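Local structure of fumarate reductase iron-sulfur subunit (Mycolicibacterium smegmatis, 7D6V) at residues R69-M73 with C74-M78; G170-F173 with H174-A178; E211-P214 with E215-I219. The protein carries three iron-sulfur clusters that probably pass electrons from succinate oxidation in subunit A to a quinone in the membrane part of succinate dehydrogenase. All blocks are in the same frame, centred on the assembly; numbering follows the deposited sequence.

Contact 1: residues R69-M73 with C74-M78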
# COMPACT_ATOMS: atom_id res chain seq x y z
N ARG B 69 -11.62 5.64 15.79
CA ARG B 69 -11.57 5.75 14.34
C ARG B 69 -10.62 4.71 13.77
O ARG B 69 -9.47 4.61 14.23
CB ARG B 69 -11.10 7.15 13.92
CG ARG B 69 -11.59 8.27 14.81
CD ARG B 69 -13.04 8.58 14.56
NE ARG B 69 -13.26 9.03 13.19
CZ ARG B 69 -13.33 10.31 12.83
NH1 ARG B 69 -13.19 11.26 13.73
NH2 ARG B 69 -13.53 10.62 11.56
N PRO B 70 -11.04 3.93 12.78
CA PRO B 70 -10.11 3.00 12.12
C PRO B 70 -8.98 3.72 11.40
O PRO B 70 -9.21 4.44 10.43
CB PRO B 70 -11.02 2.25 11.14
CG PRO B 70 -12.40 2.42 11.67
CD PRO B 70 -12.41 3.79 12.27
N ARG B 71 -7.76 3.51 11.87
CA ARG B 71 -6.57 4.18 11.37
C ARG B 71 -5.44 3.17 11.20
O ARG B 71 -5.53 2.01 11.60
CB ARG B 71 -6.11 5.30 12.31
CG ARG B 71 -7.10 6.43 12.53
CD ARG B 71 -7.33 7.20 11.25
NE ARG B 71 -6.08 7.69 10.69
CZ ARG B 71 -5.50 8.84 11.04
NH1 ARG B 71 -6.06 9.62 11.95
NH2 ARG B 71 -4.36 9.20 10.47
N LEU B 72 -4.36 3.64 10.58
CA LEU B 72 -3.07 2.97 10.62
C LEU B 72 -2.25 3.57 11.75
O LEU B 72 -2.16 4.80 11.87
CB LEU B 72 -2.32 3.11 9.30
CG LEU B 72 -2.90 2.45 8.04
CD1 LEU B 72 -2.09 2.87 6.83
CD2 LEU B 72 -2.91 0.94 8.18
N MET B 73 -1.66 2.71 12.58
CA MET B 73 -0.90 3.21 13.72
C MET B 73 0.36 3.94 13.28
O MET B 73 0.79 4.90 13.93
CB MET B 73 -0.55 2.06 14.66
CG MET B 73 -1.71 1.63 15.55
SD MET B 73 -1.30 0.32 16.71
CE MET B 73 -1.35 -1.10 15.63
N CYS B 74 0.95 3.50 12.16
CA CYS B 74 2.17 4.11 11.65
C CYS B 74 1.94 5.43 10.91
O CYS B 74 2.89 6.07 10.45
CB CYS B 74 2.91 3.13 10.74
SG CYS B 74 2.43 3.21 9.00
N MET B 75 0.68 5.84 10.78
CA MET B 75 0.35 7.08 10.10
C MET B 75 -0.42 8.08 10.96
O MET B 75 -0.79 9.14 10.46
CB MET B 75 -0.45 6.79 8.82
CG MET B 75 0.32 6.02 7.76
SD MET B 75 1.78 6.88 7.16
CE MET B 75 1.03 8.23 6.26
N THR B 76 -0.66 7.77 12.23
CA THR B 76 -1.43 8.65 13.10
C THR B 76 -0.46 9.56 13.85
O THR B 76 0.37 9.09 14.62
CB THR B 76 -2.29 7.85 14.07
OG1 THR B 76 -3.01 6.85 13.34
CG2 THR B 76 -3.28 8.75 14.78
N ARG B 77 -0.61 10.88 13.65
CA ARG B 77 0.46 11.82 13.95
C ARG B 77 0.72 12.00 15.44
O ARG B 77 1.79 12.50 15.80
CB ARG B 77 0.14 13.17 13.31
CG ARG B 77 1.35 13.88 12.73
CD ARG B 77 0.92 15.14 12.00
NE ARG B 77 0.09 14.83 10.84
CZ ARG B 77 -1.12 15.33 10.64
NH1 ARG B 77 -1.65 16.16 11.53
NH2 ARG B 77 -1.81 15.00 9.56
N MET B 78 -0.25 11.70 16.29
CA MET B 78 -0.07 11.68 17.75
C MET B 78 0.06 13.10 18.29
O MET B 78 0.01 13.32 19.50
CB MET B 78 1.14 10.81 18.12
CG MET B 78 1.46 10.69 19.59
SD MET B 78 0.50 9.40 20.40
CE MET B 78 -0.22 10.32 21.75

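Contact 2: residues G170-F173 with H174-A178. With F3S (Fe3-s4 cluster), chain G.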
# COMPACT_ATOMS: atom_id res chain seq x y z
N GLY B 170 -17.76 -7.03 0.97
CA GLY B 170 -17.12 -5.87 1.55
C GLY B 170 -16.66 -4.88 0.50
O GLY B 170 -16.58 -5.19 -0.69
N PRO B 171 -16.35 -3.66 0.94
CA PRO B 171 -15.90 -2.63 -0.02
C PRO B 171 -14.67 -3.01 -0.81
O PRO B 171 -14.60 -2.73 -2.01
CB PRO B 171 -15.63 -1.41 0.88
CG PRO B 171 -15.73 -1.91 2.30
CD PRO B 171 -16.60 -3.11 2.28
N ARG B 172 -13.68 -3.65 -0.18
CA ARG B 172 -12.42 -3.94 -0.87
C ARG B 172 -12.65 -4.87 -2.05
O ARG B 172 -12.10 -4.66 -3.13
CB ARG B 172 -11.41 -4.53 0.11
CG ARG B 172 -9.99 -4.63 -0.42
CD ARG B 172 -9.69 -6.02 -0.97
NE ARG B 172 -8.42 -6.09 -1.67
CZ ARG B 172 -8.21 -5.63 -2.90
NH1 ARG B 172 -7.01 -5.74 -3.46
NH2 ARG B 172 -9.20 -5.07 -3.58
N PHE B 173 -13.48 -5.89 -1.87
CA PHE B 173 -13.62 -6.89 -2.91
C PHE B 173 -14.65 -6.52 -3.97
O PHE B 173 -14.52 -6.95 -5.12
CB PHE B 173 -13.92 -8.24 -2.26
CG PHE B 173 -12.79 -8.74 -1.44
CD1 PHE B 173 -11.65 -9.23 -2.04
CD2 PHE B 173 -12.83 -8.64 -0.06
CE1 PHE B 173 -10.59 -9.65 -1.29
CE2 PHE B 173 -11.77 -9.07 0.70
CZ PHE B 173 -10.65 -9.57 0.08
N HIS B 174 -15.63 -5.68 -3.63
CA HIS B 174 -16.43 -5.08 -4.69
C HIS B 174 -15.61 -4.08 -5.50
O HIS B 174 -15.80 -3.96 -6.71
CB HIS B 174 -17.67 -4.43 -4.09
CG HIS B 174 -18.71 -5.42 -3.66
ND1 HIS B 174 -19.44 -6.17 -4.56
CD2 HIS B 174 -19.13 -5.80 -2.43
CE1 HIS B 174 -20.26 -6.97 -3.91
NE2 HIS B 174 -20.09 -6.76 -2.61
N MET B 175 -14.68 -3.38 -4.85
CA MET B 175 -13.73 -2.56 -5.58
C MET B 175 -12.84 -3.42 -6.48
O MET B 175 -12.50 -3.01 -7.60
CB MET B 175 -12.87 -1.75 -4.61
CG MET B 175 -11.92 -0.78 -5.28
SD MET B 175 -10.75 -0.05 -4.12
CE MET B 175 -9.79 -1.49 -3.67
N ARG B 176 -12.45 -4.60 -6.01
CA ARG B 176 -11.68 -5.52 -6.83
C ARG B 176 -12.49 -6.00 -8.04
O ARG B 176 -11.95 -6.12 -9.15
CB ARG B 176 -11.22 -6.71 -5.98
CG ARG B 176 -10.68 -7.88 -6.77
CD ARG B 176 -9.17 -7.83 -6.86
NE ARG B 176 -8.64 -9.04 -7.47
CZ ARG B 176 -7.99 -9.07 -8.63
NH1 ARG B 176 -7.79 -7.95 -9.30
NH2 ARG B 176 -7.54 -10.22 -9.11
N ILE B 177 -13.78 -6.27 -7.83
CA ILE B 177 -14.65 -6.64 -8.95
C ILE B 177 -14.73 -5.50 -9.96
O ILE B 177 -14.69 -5.73 -11.17
CB ILE B 177 -16.04 -7.03 -8.43
CG1 ILE B 177 -15.97 -8.35 -7.65
CG2 ILE B 177 -17.03 -7.16 -9.57
CD1 ILE B 177 -17.26 -8.72 -6.97
N ALA B 178 -14.85 -4.26 -9.48
CA ALA B 178 -14.87 -3.11 -10.38
C ALA B 178 -13.55 -2.98 -11.13
O ALA B 178 -13.53 -2.64 -12.32
CB ALA B 178 -15.17 -1.84 -9.60
FE1 F3S G . -19.27 0.15 3.21
FE3 F3S G . -18.84 2.20 1.53
FE4 F3S G . -20.96 0.62 1.06
S1 F3S G . -18.90 2.27 3.76
S2 F3S G . -21.56 -0.04 3.13
S3 F3S G . -18.74 -0.03 0.98
S4 F3S G . -20.84 2.84 0.65

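Contact 3: residues E211-P214 with E215-I219. With SF4 (iron/sulfur cluster), chain F.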
# COMPACT_ATOMS: atom_id res chain seq x y z
N GLU B 211 -14.30 6.92 3.61
CA GLU B 211 -13.71 7.94 4.47
C GLU B 211 -12.56 7.44 5.33
O GLU B 211 -11.87 8.25 5.95
CB GLU B 211 -14.78 8.55 5.37
CG GLU B 211 -15.96 9.14 4.63
CD GLU B 211 -16.99 9.74 5.56
OE1 GLU B 211 -16.67 9.97 6.74
OE2 GLU B 211 -18.13 9.97 5.10
N VAL B 212 -12.33 6.13 5.39
CA VAL B 212 -11.25 5.57 6.21
C VAL B 212 -10.06 5.14 5.39
O VAL B 212 -9.04 4.74 5.96
CB VAL B 212 -11.75 4.39 7.07
CG1 VAL B 212 -12.87 4.83 7.99
CG2 VAL B 212 -12.19 3.25 6.18
N CYS B 213 -10.17 5.16 4.06
CA CYS B 213 -9.07 4.71 3.21
C CYS B 213 -7.78 5.52 3.31
O CYS B 213 -7.77 6.71 2.97
CB CYS B 213 -9.53 4.66 1.75
SG CYS B 213 -8.20 4.39 0.56
N PRO B 214 -6.70 4.90 3.80
CA PRO B 214 -5.44 5.65 3.86
C PRO B 214 -4.89 6.01 2.50
O PRO B 214 -4.08 6.94 2.40
CB PRO B 214 -4.49 4.70 4.60
CG PRO B 214 -5.35 3.59 5.13
CD PRO B 214 -6.53 3.51 4.24
N GLU B 215 -5.30 5.31 1.45
CA GLU B 215 -4.84 5.58 0.10
C GLU B 215 -5.72 6.57 -0.64
O GLU B 215 -5.41 6.92 -1.78
CB GLU B 215 -4.77 4.27 -0.70
CG GLU B 215 -3.78 3.27 -0.13
CD GLU B 215 -2.41 3.88 0.09
OE1 GLU B 215 -1.89 3.78 1.22
OE2 GLU B 215 -1.85 4.45 -0.87
N HIS B 216 -6.80 7.04 -0.00
CA HIS B 216 -7.69 8.05 -0.58
C HIS B 216 -8.29 7.58 -1.90
O HIS B 216 -8.44 8.36 -2.84
CB HIS B 216 -6.97 9.39 -0.74
CG HIS B 216 -6.25 9.84 0.49
ND1 HIS B 216 -6.91 10.14 1.66
CD2 HIS B 216 -4.94 10.02 0.73
CE1 HIS B 216 -6.02 10.49 2.58
NE2 HIS B 216 -4.82 10.43 2.04
N ILE B 217 -8.63 6.30 -1.96
CA ILE B 217 -9.35 5.76 -3.11
C ILE B 217 -10.82 6.15 -2.99
O ILE B 217 -11.43 6.01 -1.92
CB ILE B 217 -9.18 4.24 -3.19
CG1 ILE B 217 -7.70 3.86 -3.15
CG2 ILE B 217 -9.84 3.69 -4.45
CD1 ILE B 217 -7.45 2.38 -3.04
N LYS B 218 -11.39 6.64 -4.09
CA LYS B 218 -12.80 7.02 -4.13
C LYS B 218 -13.65 5.76 -4.30
O LYS B 218 -14.21 5.48 -5.36
CB LYS B 218 -13.05 8.01 -5.25
CG LYS B 218 -12.29 9.31 -5.13
CD LYS B 218 -12.78 10.14 -3.97
CE LYS B 218 -12.00 11.43 -3.86
NZ LYS B 218 -12.28 12.33 -5.01
N ILE B 219 -13.74 4.99 -3.21
CA ILE B 219 -14.32 3.65 -3.29
C ILE B 219 -15.78 3.72 -3.72
O ILE B 219 -16.21 3.00 -4.63
CB ILE B 219 -14.16 2.92 -1.94
CG1 ILE B 219 -12.70 2.93 -1.50
CG2 ILE B 219 -14.69 1.50 -2.04
CD1 ILE B 219 -12.48 2.41 -0.11
FE1 SF4 F . -9.98 -0.68 1.99
FE2 SF4 F . -8.36 1.67 1.01
FE3 SF4 F . -7.52 -1.14 0.30
FE4 SF4 F . -7.23 -0.14 3.14
S1 SF4 F . -6.57 0.53 1.23
S2 SF4 F . -8.18 -1.82 2.22
S3 SF4 F . -9.03 0.99 2.92
S4 SF4 F . -9.31 -0.01 0.08

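Contact 1: residues R69-M73 with C74-M78
The carbonyl of L72 meets both M75 and T76 just after the short strand 70-72, where the 2Fe-2S ferredoxin-like domain turns to present C74 to its cluster. This is a compact example of how the chain around a ligand cysteine is held in a turn. L72 O is gripped twice: M75 N donates to it at 3.2 Å, and the hydroxyl OG1 of T76 donates at 2.7 Å. The two donors stand on opposite faces of the carbonyl plane, so the turn is held from both sides. L72, M73, C74 and T76 are buried. M73 and C74 lean away from this turn onto L34 of helix 33-43, and C74 SG joins C62 SG in binding iron of the 2Fe-2S cluster. L72 and M75 lie alongside each other, L72 CD1 4.1 Å from M75 CG, a pair that runs from the buried part toward the partly exposed M75, which packs against E370 of subunit A.

The looser side belongs to R71, also partly exposed. Its chain bends at both chi2 (-65°) and chi3 (-56°), folding the guanidinium back over the buried threonine. The longer approach of R71 NH2 to M75 O, 3.6 Å, is no more than proximity. T76 OG1, the same hydroxyl that grips L72 O, sits 3.9 Å above the R71 guanidinium plane, over its centre.

Contact 2: residues G170-F173 with H174-A178
G170 and H174 meet through the first backbone bond of a helix: G170 occupies the N-cap, and its O accepts from H174 N at 3.1 Å. Three more i to i+4 bonds carry the ladder onward, from M175 N to P171 O, R176 N to R172 O and I177 N to F173 O, each at 2.9 Å. P171 follows the N-cap, where the backbone N needs no i to i-4 partner within the helix, and so its missing N-H costs no helical bond.

Among the side chains, R172 does most of the reaching. With CG anti to the backbone N (chi1 -169°) and a bend at chi2, its guanidinium runs forward along the helix, and R172 NH2 comes to 3.5 Å from R176 CB and also nears M175 CE. The aliphatic part serves a different neighbour: R172 CD rests 3.7 Å above the centre of the F173 ring. H174 sets the edge of its imidazole against G170 O.

The charged ends have partners beyond this stretch: R172 NE forms a salt bridge with E147, R176 NH1 one with E179 of the same helix.

Contact with the inorganic group comes from P171, whose CB is 3.4 Å from sulfide S3. A helix N terminus thus packs its proline against the 3Fe-4S pocket of the dicluster fold.

Contact 3: residues E211-P214 with E215-I219
C213 SG and the backbone of I217 meet beside the iron-sulfur cluster SF4. The sulfur faces iron FE2 at 2.8 Å, consistent with coordination alongside C145, C148 and C151 of the same pocket. I217 N donates to C213 SG at 3.2 Å in a nearly straight bond (171°), which would be expected to draw charge from the thiolate. The sulfur reaches this place because it lies anti to the backbone N (chi1 170°). P214 and I219 add to the near shell, P214 CD lying 3.8 Å from sulfide S3 and I219 CD1 4.0 Å from S4.

What positions these atoms is a type I beta turn from C213 to H216, closed by H216 N donating to C213 O at 3.1 Å from well above the carbonyl plane. E215 CB packs against C213 SG at 3.7 Å, and I217 CG1 adds a further apolar touch on that sulfur. The H216 ring, more exposed, receives P214 O over one face, 3.5 Å above its plane.

Further out, E211 forms a salt bridge with R123 of the membrane anchor subunit. K218, at the N-cap position of helix 219-235, donates its backbone N to E141 OE1. P214 leans on L150 of helix 150-154, I217 packs against helix 133-142, and I219 begins helix 219-235.

How the contacts relate
Following the chain from its N terminus, the three contacts come in series, and none nests within or crosses another. Contact 1 closes a tight turn after strand 70-72, in the 2Fe-2S part of the subunit. Contact 2 closes no loop but winds the first turns of helix 171-181, and contact 3 closes the turn leading into helix 219-235; both belong to the dicluster part. Contact 3 is the bridge. Its P214 CG meets L72 CD1 of contact 1 at 3.7 Å, joining the 2Fe-2S and dicluster parts, while its I217 CG2 meets M175 SD of contact 2 at 3.9 Å. Contacts 1 and 2 do not touch, their centres lying about 23 Å apart.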